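Local coordinates for endoglucanase (Clostridium thermocellum, PDB 2YIK), which probably hydrolyses internal glycosidic bonds of cellulose, as a family 9 glycoside hydrolase that helps Clostridium thermocellum degrade plant polysaccharide, at residues T133-F141 with L401-H409; A302-P311 with W322-A330. All blocks are in the same frame, centred on the assembly; numbering follows the deposited sequence.

Contact 1. Residues T133-F141 with L401-H409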
loop_
_atom_site.group_PDB
_atom_site.type_symbol
_atom_site.label_atom_id
_atom_site.label_comp_id
_atom_site.label_asym_id
_atom_site.label_seq_id
_atom_site.Cartn_x
_atom_site.Cartn_y
_atom_site.Cartn_z
ATOM N N THR A 133 0.846 3.524 1.635
ATOM C CA THR A 133 0.548 3.244 3.029
ATOM C C THR A 133 1.814 2.939 3.836
ATOM O O THR A 133 1.942 3.376 4.981
ATOM C CB THR A 133 -0.518 2.131 3.139
ATOM O OG1 THR A 133 -1.705 2.561 2.455
ATOM C CG2 THR A 133 -0.872 1.852 4.599
ATOM N N VAL A 134 2.758 2.213 3.247
ATOM C CA VAL A 134 4.014 1.949 3.947
ATOM C C VAL A 134 4.747 3.299 4.050
ATOM O O VAL A 134 5.368 3.609 5.066
ATOM C CB VAL A 134 4.900 0.939 3.185
ATOM C CG1 VAL A 134 6.269 0.857 3.842
ATOM C CG2 VAL A 134 4.236 -0.443 3.180
ATOM N N GLY A 135 4.655 4.106 2.992
ATOM C CA GLY A 135 5.296 5.417 2.995
ATOM C C GLY A 135 4.683 6.339 4.042
ATOM O O GLY A 135 5.383 7.133 4.673
ATOM N N TRP A 136 3.364 6.223 4.190
ATOM C CA TRP A 136 2.511 6.959 5.137
ATOM C C TRP A 136 3.028 6.625 6.543
ATOM O O TRP A 136 3.286 7.522 7.349
ATOM C CB TRP A 136 1.076 6.467 4.835
ATOM C CG TRP A 136 -0.190 6.570 5.726
ATOM C CD1 TRP A 136 -1.283 5.734 5.616
ATOM C CD2 TRP A 136 -0.579 7.578 6.678
ATOM N NE1 TRP A 136 -2.303 6.147 6.414
ATOM C CE2 TRP A 136 -1.910 7.263 7.085
ATOM C CE3 TRP A 136 0.054 8.689 7.230
ATOM C CZ2 TRP A 136 -2.610 8.034 8.003
ATOM C CZ3 TRP A 136 -0.649 9.449 8.142
ATOM C CH2 TRP A 136 -1.968 9.114 8.528
ATOM N N GLY A 137 3.230 5.338 6.817
ATOM C CA GLY A 137 3.731 4.935 8.121
ATOM C C GLY A 137 5.157 5.403 8.399
ATOM O O GLY A 137 5.476 5.829 9.513
ATOM N N TYR A 138 6.021 5.311 7.389
ATOM C CA TYR A 138 7.415 5.729 7.528
ATOM C C TYR A 138 7.461 7.240 7.769
ATOM O O TYR A 138 8.247 7.728 8.573
ATOM C CB TYR A 138 8.203 5.355 6.262
ATOM C CG TYR A 138 9.692 5.608 6.350
ATOM C CD1 TYR A 138 10.456 5.059 7.386
ATOM C CD2 TYR A 138 10.339 6.398 5.403
ATOM C CE1 TYR A 138 11.831 5.299 7.476
ATOM C CE2 TYR A 138 11.713 6.645 5.485
ATOM C CZ TYR A 138 12.452 6.095 6.525
ATOM O OH TYR A 138 13.795 6.375 6.645
ATOM N N TYR A 139 6.600 7.977 7.077
ATOM C CA TYR A 139 6.538 9.424 7.245
ATOM C C TYR A 139 6.120 9.803 8.667
ATOM O O TYR A 139 6.706 10.701 9.271
ATOM C CB TYR A 139 5.548 10.023 6.240
ATOM C CG TYR A 139 5.190 11.478 6.492
ATOM C CD1 TYR A 139 6.109 12.508 6.267
ATOM C CD2 TYR A 139 3.929 11.818 6.972
ATOM C CE1 TYR A 139 5.769 13.854 6.521
ATOM C CE2 TYR A 139 3.583 13.144 7.232
ATOM C CZ TYR A 139 4.499 14.156 7.007
ATOM O OH TYR A 139 4.122 15.460 7.285
ATOM N N GLU A 140 5.111 9.114 9.198
ATOM C CA GLU A 140 4.609 9.391 10.541
ATOM C C GLU A 140 5.543 8.952 11.656
ATOM O O GLU A 140 5.769 9.699 12.607
ATOM C CB GLU A 140 3.259 8.700 10.777
ATOM C CG GLU A 140 2.124 9.168 9.899
ATOM C CD GLU A 140 1.515 10.484 10.349
ATOM O OE1 GLU A 140 1.976 11.068 11.347
ATOM O OE2 GLU A 140 0.561 10.940 9.699
ATOM N N PHE A 141 6.081 7.743 11.543
ATOM C CA PHE A 141 6.932 7.202 12.595
ATOM C C PHE A 141 8.406 6.974 12.240
ATOM O O PHE A 141 9.015 6.004 12.703
ATOM C CB PHE A 141 6.297 5.900 13.114
ATOM C CG PHE A 141 4.821 6.031 13.445
ATOM C CD1 PHE A 141 4.385 6.940 14.408
ATOM C CD2 PHE A 141 3.867 5.269 12.769
ATOM C CE1 PHE A 141 3.018 7.090 14.692
ATOM C CE2 PHE A 141 2.499 5.412 13.043
ATOM C CZ PHE A 141 2.077 6.325 14.007
ATOM N N LEU A 401 -3.219 1.483 12.735
ATOM C CA LEU A 401 -2.397 2.563 12.204
ATOM C C LEU A 401 -3.083 3.904 12.424
ATOM O O LEU A 401 -2.477 4.824 12.967
ATOM C CB LEU A 401 -2.135 2.357 10.711
ATOM C CG LEU A 401 -1.337 3.466 10.015
ATOM C CD1 LEU A 401 0.036 3.597 10.666
ATOM C CD2 LEU A 401 -1.197 3.142 8.533
ATOM N N ILE A 402 -4.348 4.007 12.015
ATOM C CA ILE A 402 -5.101 5.252 12.183
ATOM C C ILE A 402 -5.168 5.624 13.658
ATOM O O ILE A 402 -5.047 6.790 14.015
ATOM C CB ILE A 402 -6.548 5.140 11.632
ATOM C CG1 ILE A 402 -6.511 4.851 10.127
ATOM C CG2 ILE A 402 -7.330 6.423 11.940
ATOM C CD1 ILE A 402 -5.912 5.949 9.319
ATOM N N ALA A 403 -5.354 4.628 14.515
ATOM C CA ALA A 403 -5.431 4.878 15.951
ATOM C C ALA A 403 -4.136 5.506 16.480
ATOM O O ALA A 403 -4.170 6.457 17.262
ATOM C CB ALA A 403 -5.712 3.576 16.689
ATOM N N LEU A 404 -3.002 4.964 16.044
ATOM C CA LEU A 404 -1.692 5.443 16.474
ATOM C C LEU A 404 -1.344 6.814 15.884
ATOM O O LEU A 404 -0.682 7.621 16.529
ATOM C CB LEU A 404 -0.637 4.395 16.115
ATOM C CG LEU A 404 -0.922 3.072 16.848
ATOM C CD1 LEU A 404 -0.298 1.898 16.116
ATOM C CD2 LEU A 404 -0.407 3.177 18.276
ATOM N N VAL A 405 -1.802 7.074 14.663
ATOM C CA VAL A 405 -1.561 8.362 14.024
ATOM C C VAL A 405 -2.382 9.448 14.744
ATOM O O VAL A 405 -1.909 10.567 14.956
ATOM C CB VAL A 405 -1.944 8.316 12.519
ATOM C CG1 VAL A 405 -2.073 9.732 11.957
ATOM C CG2 VAL A 405 -0.885 7.539 11.747
ATOM N N TYR A 406 -3.607 9.107 15.133
ATOM C CA TYR A 406 -4.467 10.060 15.833
ATOM C C TYR A 406 -3.832 10.462 17.163
ATOM O O TYR A 406 -3.776 11.649 17.500
ATOM C CB TYR A 406 -5.849 9.457 16.104
ATOM C CG TYR A 406 -6.814 10.419 16.766
ATOM C CD1 TYR A 406 -6.820 10.593 18.150
ATOM C CD2 TYR A 406 -7.713 11.164 16.007
ATOM C CE1 TYR A 406 -7.695 11.485 18.760
ATOM C CE2 TYR A 406 -8.597 12.055 16.605
ATOM C CZ TYR A 406 -8.585 12.210 17.981
ATOM O OH TYR A 406 -9.476 13.070 18.585
ATOM N N ASP A 407 -3.354 9.475 17.918
ATOM C CA ASP A 407 -2.739 9.769 19.206
ATOM C C ASP A 407 -1.457 10.571 19.047
ATOM O O ASP A 407 -1.168 11.449 19.865
ATOM C CB ASP A 407 -2.464 8.479 19.993
ATOM C CG ASP A 407 -3.726 7.914 20.647
ATOM O OD1 ASP A 407 -4.794 8.549 20.517
ATOM O OD2 ASP A 407 -3.653 6.843 21.290
ATOM N N LYS A 408 -0.694 10.280 17.996
ATOM C CA LYS A 408 0.538 11.014 17.774
ATOM C C LYS A 408 0.218 12.495 17.620
ATOM O O LYS A 408 0.899 13.353 18.186
ATOM C CB LYS A 408 1.260 10.535 16.515
ATOM C CG LYS A 408 2.460 11.410 16.168
ATOM C CD LYS A 408 3.031 11.106 14.791
ATOM C CE LYS A 408 4.014 12.202 14.362
ATOM N NZ LYS A 408 4.469 12.046 12.951
ATOM N N HIS A 409 -0.842 12.788 16.875
ATOM C CA HIS A 409 -1.221 14.165 16.623
ATOM C C HIS A 409 -2.108 14.825 17.664
ATOM O O HIS A 409 -2.599 15.938 17.460
ATOM C CB HIS A 409 -1.835 14.250 15.232
ATOM C CG HIS A 409 -0.858 13.931 14.149
ATOM N ND1 HIS A 409 0.122 14.819 13.749
ATOM C CD2 HIS A 409 -0.641 12.798 13.441
ATOM C CE1 HIS A 409 0.895 14.244 12.852
ATOM N NE2 HIS A 409 0.455 13.014 12.645
HETATM O O HOH W 1 6.022 13.072 10.765
#
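Trp136 turns its CG opposite its own backbone N (chi1 162°), which swings the indole out to Leu401 and Val405, while the bend of Glu140 at chi2 (-79°) brings its carboxylate to Lys408 and His409. Both residues sit on helix 124-140, which meets helix 392-408 within the (α/α)6 barrel of the family 9 catalytic domain. The short helical segments run in nearly the same direction, 29° apart, with their axes 11.5 Å from each other at closest approach.

Two methyls share one face of the indole. Leu401 CD2 lies over the five-membered ring, 4.2 Å from its centroid, in a CH-pi contact, and Val405 CG2 makes a second, off-centre one with the six-membered ring. Ile402 CD1 comes instead to the edge, near CZ2. This packing buries Trp136 NE1, for which the model holds no hydrogen-bond partner. Trp284 and His316 also meet the indole, both edge-to-face. Just past the helix end, Phe141 points its rim at the partner helix: its CE2 lies 3.9 Å from Leu401 CD1, and its CZ reaches Leu404 CB at the same separation. The CB of Glu140 covers one face of that phenyl ring.

At the C-terminal ends of the two helices the contact turns polar. Glu140 OE1 accepts two bonds: His409 NE2 reaches it at 2.8 Å from the syn side, almost in the imidazole plane, and Lys408 NZ forms a salt bridge with it at 3.1 Å from the anti side. The carboxylate is thus gripped from both sides of one oxygen. The extended Lys408 chain carries its ammonium further, to the closing turn of the helix, where NZ donates to the backbone O of Glu140 at 2.7 Å, in the carbonyl plane and on a lone pair.

Contact 2. Residues A302-P311 with W322-A330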
loop_
_atom_site.group_PDB
_atom_site.type_symbol
_atom_site.label_atom_id
_atom_site.label_comp_id
_atom_site.label_asym_id
_atom_site.label_seq_id
_atom_site.Cartn_x
_atom_site.Cartn_y
_atom_site.Cartn_z
ATOM N N ALA A 302 -8.811 18.865 -3.346
ATOM C CA ALA A 302 -9.168 17.927 -2.291
ATOM C C ALA A 302 -10.535 18.292 -1.721
ATOM O O ALA A 302 -11.397 17.431 -1.550
ATOM C CB ALA A 302 -8.118 17.937 -1.192
ATOM N N PHE A 303 -10.736 19.577 -1.447
ATOM C CA PHE A 303 -11.997 20.043 -0.891
ATOM C C PHE A 303 -13.169 19.850 -1.844
ATOM O O PHE A 303 -14.291 19.633 -1.405
ATOM C CB PHE A 303 -11.902 21.522 -0.488
ATOM C CG PHE A 303 -11.065 21.771 0.747
ATOM C CD1 PHE A 303 -10.647 20.715 1.558
ATOM C CD2 PHE A 303 -10.735 23.070 1.126
ATOM C CE1 PHE A 303 -9.919 20.945 2.728
ATOM C CE2 PHE A 303 -10.009 23.315 2.294
ATOM C CZ PHE A 303 -9.598 22.249 3.098
ATOM N N LYS A 304 -12.905 19.915 -3.145
ATOM C CA LYS A 304 -13.951 19.743 -4.152
ATOM C C LYS A 304 -14.582 18.343 -4.132
ATOM O O LYS A 304 -15.782 18.195 -4.354
ATOM C CB LYS A 304 -13.376 20.024 -5.549
ATOM C CG LYS A 304 -14.396 20.022 -6.696
ATOM C CD LYS A 304 -13.759 20.464 -8.034
ATOM C CE LYS A 304 -13.098 21.847 -7.918
ATOM N NZ LYS A 304 -12.455 22.342 -9.197
ATOM N N TYR A 305 -13.787 17.319 -3.844
ATOM C CA TYR A 305 -14.306 15.958 -3.859
ATOM C C TYR A 305 -14.333 15.217 -2.525
ATOM O O TYR A 305 -14.898 14.132 -2.443
ATOM C CB TYR A 305 -13.522 15.133 -4.883
ATOM C CG TYR A 305 -13.587 15.689 -6.291
ATOM C CD1 TYR A 305 -14.731 15.526 -7.079
ATOM C CD2 TYR A 305 -12.509 16.392 -6.832
ATOM C CE1 TYR A 305 -14.797 16.050 -8.375
ATOM C CE2 TYR A 305 -12.561 16.919 -8.124
ATOM C CZ TYR A 305 -13.707 16.745 -8.890
ATOM O OH TYR A 305 -13.760 17.260 -10.167
ATOM N N TYR A 306 -13.743 15.802 -1.488
ATOM C CA TYR A 306 -13.705 15.171 -0.173
ATOM C C TYR A 306 -15.084 14.874 0.424
ATOM O O TYR A 306 -15.898 15.777 0.625
ATOM C CB TYR A 306 -12.900 16.038 0.805
ATOM C CG TYR A 306 -12.802 15.485 2.220
ATOM C CD1 TYR A 306 -12.497 14.139 2.449
ATOM C CD2 TYR A 306 -12.973 16.316 3.332
ATOM C CE1 TYR A 306 -12.364 13.635 3.751
ATOM C CE2 TYR A 306 -12.841 15.823 4.642
ATOM C CZ TYR A 306 -12.538 14.479 4.841
ATOM O OH TYR A 306 -12.427 13.966 6.122
ATOM N N ASP A 307 -15.332 13.597 0.701
ATOM C CA ASP A 307 -16.591 13.144 1.292
ATOM C C ASP A 307 -16.361 13.088 2.803
ATOM O O ASP A 307 -15.829 12.112 3.328
ATOM C CB ASP A 307 -16.952 11.751 0.746
ATOM C CG ASP A 307 -18.307 11.244 1.247
ATOM O OD1 ASP A 307 -18.912 11.899 2.125
ATOM O OD2 ASP A 307 -18.760 10.181 0.763
ATOM N N TYR A 308 -16.754 14.155 3.489
ATOM C CA TYR A 308 -16.587 14.272 4.937
ATOM C C TYR A 308 -17.310 13.162 5.689
ATOM O O TYR A 308 -16.957 12.840 6.820
ATOM C CB TYR A 308 -17.122 15.637 5.389
ATOM C CG TYR A 308 -16.913 15.988 6.847
ATOM C CD1 TYR A 308 -15.670 16.415 7.316
ATOM C CD2 TYR A 308 -17.977 15.938 7.751
ATOM C CE1 TYR A 308 -15.496 16.794 8.646
ATOM C CE2 TYR A 308 -17.813 16.309 9.077
ATOM C CZ TYR A 308 -16.571 16.738 9.517
ATOM O OH TYR A 308 -16.407 17.132 10.823
ATOM N N TYR A 309 -18.320 12.581 5.051
ATOM C CA TYR A 309 -19.119 11.527 5.669
ATOM C C TYR A 309 -18.562 10.116 5.497
ATOM O O TYR A 309 -19.013 9.189 6.159
ATOM C CB TYR A 309 -20.553 11.582 5.117
ATOM C CG TYR A 309 -21.153 12.968 5.216
ATOM C CD1 TYR A 309 -21.206 13.635 6.444
ATOM C CD2 TYR A 309 -21.595 13.649 4.074
ATOM C CE1 TYR A 309 -21.679 14.956 6.540
ATOM C CE2 TYR A 309 -22.066 14.971 4.155
ATOM C CZ TYR A 309 -22.102 15.620 5.391
ATOM O OH TYR A 309 -22.535 16.932 5.469
ATOM N N ALA A 310 -17.562 9.963 4.636
ATOM C CA ALA A 310 -16.987 8.649 4.355
ATOM C C ALA A 310 -16.011 8.014 5.358
ATOM O O ALA A 310 -16.122 6.827 5.661
ATOM C CB ALA A 310 -16.346 8.662 2.966
ATOM N N PRO A 311 -15.053 8.785 5.895
ATOM C CA PRO A 311 -14.113 8.167 6.833
ATOM C C PRO A 311 -14.590 7.141 7.863
ATOM O O PRO A 311 -14.030 6.059 7.960
ATOM C CB PRO A 311 -13.447 9.371 7.495
ATOM C CG PRO A 311 -13.409 10.378 6.390
ATOM C CD PRO A 311 -14.809 10.239 5.795
ATOM N N TRP A 322 -10.325 6.851 2.003
ATOM C CA TRP A 322 -10.960 8.042 2.571
ATOM C C TRP A 322 -10.463 8.336 3.995
ATOM O O TRP A 322 -10.238 9.490 4.347
ATOM C CB TRP A 322 -12.490 7.890 2.606
ATOM C CG TRP A 322 -13.217 8.218 1.313
ATOM C CD1 TRP A 322 -14.132 7.433 0.671
ATOM C CD2 TRP A 322 -13.129 9.441 0.550
ATOM N NE1 TRP A 322 -14.607 8.075 -0.451
ATOM C CE2 TRP A 322 -13.997 9.291 -0.565
ATOM C CE3 TRP A 322 -12.365 10.610 0.668
ATOM C CZ2 TRP A 322 -14.171 10.313 -1.517
ATOM C CZ3 TRP A 322 -12.536 11.624 -0.286
ATOM C CH2 TRP A 322 -13.414 11.452 -1.379
ATOM N N SER A 323 -10.291 7.303 4.816
ATOM C CA SER A 323 -9.844 7.528 6.184
ATOM C C SER A 323 -8.419 8.057 6.227
ATOM O O SER A 323 -8.102 8.907 7.045
ATOM C CB SER A 323 -9.979 6.252 7.034
ATOM O OG SER A 323 -9.312 5.153 6.455
ATOM N N GLY A 324 -7.565 7.558 5.341
ATOM C CA GLY A 324 -6.197 8.046 5.299
ATOM C C GLY A 324 -6.219 9.499 4.851
ATOM O O GLY A 324 -5.499 10.345 5.387
ATOM N N THR A 325 -7.061 9.784 3.863
ATOM C CA THR A 325 -7.201 11.135 3.334
ATOM C C THR A 325 -7.615 12.080 4.459
ATOM O O THR A 325 -7.022 13.141 4.634
ATOM C CB THR A 325 -8.258 11.178 2.194
ATOM O OG1 THR A 325 -7.812 10.370 1.098
ATOM C CG2 THR A 325 -8.468 12.596 1.697
ATOM N N ALA A 326 -8.624 11.686 5.229
ATOM C CA ALA A 326 -9.102 12.516 6.328
ATOM C C ALA A 326 -7.976 12.840 7.296
ATOM O O ALA A 326 -7.890 13.959 7.784
ATOM C CB ALA A 326 -10.241 11.824 7.068
ATOM N N CYS A 327 -7.115 11.861 7.569
ATOM C CA CYS A 327 -5.989 12.067 8.476
ATOM C C CYS A 327 -5.038 13.139 7.945
ATOM O O CYS A 327 -4.598 14.017 8.688
ATOM C CB CYS A 327 -5.203 10.763 8.673
ATOM S SG CYS A 327 -6.011 9.511 9.689
ATOM N N ILE A 328 -4.728 13.070 6.657
ATOM C CA ILE A 328 -3.808 14.028 6.072
ATOM C C ILE A 328 -4.401 15.436 6.041
ATOM O O ILE A 328 -3.712 16.405 6.363
ATOM C CB ILE A 328 -3.373 13.589 4.654
ATOM C CG1 ILE A 328 -2.813 12.163 4.716
ATOM C CG2 ILE A 328 -2.313 14.557 4.102
ATOM C CD1 ILE A 328 -1.704 11.996 5.715
ATOM N N LEU A 329 -5.673 15.545 5.665
ATOM C CA LEU A 329 -6.333 16.841 5.637
ATOM C C LEU A 329 -6.368 17.424 7.051
ATOM O O LEU A 329 -6.249 18.630 7.236
ATOM C CB LEU A 329 -7.755 16.713 5.072
ATOM C CG LEU A 329 -7.836 16.491 3.556
ATOM C CD1 LEU A 329 -9.286 16.317 3.127
ATOM C CD2 LEU A 329 -7.217 17.681 2.834
ATOM N N ALA A 330 -6.512 16.566 8.053
ATOM C CA ALA A 330 -6.542 17.042 9.428
ATOM C C ALA A 330 -5.154 17.526 9.856
ATOM O O ALA A 330 -5.034 18.535 10.555
ATOM C CB ALA A 330 -7.031 15.943 10.358
HETATM O O HOH W 2 -10.474 15.247 7.629
#
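The Tyr306 ring is covered on both faces. Leu329 CD1 sits over the centre of one, 3.7 Å from the ring centroid and only 11° off the normal, a well-centred CH-pi contact, and the backbone N of Tyr308 lies over the opposite face. At the ring's edge comes the benzene part of Trp322, with Trp322 CZ3 3.7 Å from Tyr306 CD1. The indole of Trp322 in turn takes two CB groups on one of its faces: Ala310 CB stands 3.7 Å from the centroid of the five-membered ring, and Asp307 CB covers the six-membered ring further toward the rim. The loop thus lies along the length of the indole.

Internal bonds help to shape that loop. Asp307 to Ala310 form a type I turn, and Asp307 OD1 accepts from the backbone N of Tyr309 at 3.1 Å in an Asx turn, consistent with the placing of both CB atoms on one face of Trp322. Beyond it, Pro311 CG meets Ala326 CB at 3.5 Å, one helical turn after Trp322.

With CG anti to the backbone N (chi1 179°), Tyr306 reaches across to the helix, and its hydroxyl donates to a water 2.8 Å from OH. The same water donates to Ala326 O at 2.9 Å, so the phenol is tied to the helix backbone through a single bridge. Leu329 CD2 also touches Ala302 CB and the ring of Phe303, closing the apolar patch at the far end. Outside the pair, Trp322 rests on Lys277 and Asp280, both ligands of a bound calcium ion. The arrangement is the packing of a connecting loop back on the next helix, between successive helices 296-305 and 322-336 of the (α/α)6 barrel of family 9 cellulases.

Overall arrangement
Contacts 1 and 2 lie side by side in the helical barrel, their centres about 16 Å apart, and helix 322-336 brings them together. From its 322-330 segment, Cys327 and Ile328 face contact 1: Cys327 SG lies 3.6 Å from Ile402 CD1, and Ile328 CD1 lies 3.7 Å from Trp136 CZ3. Both segments of contact 2 fall between the two segments of contact 1 along the chain. Contact 2 joins neighbouring helices across a short connection, whereas contact 1 joins helices 124-140 and 392-408, distant in sequence. Local and long-range packing thus meet on helix 322-336 in a continuous buried region of the catalytic domain, away from the predicted active-site histidine.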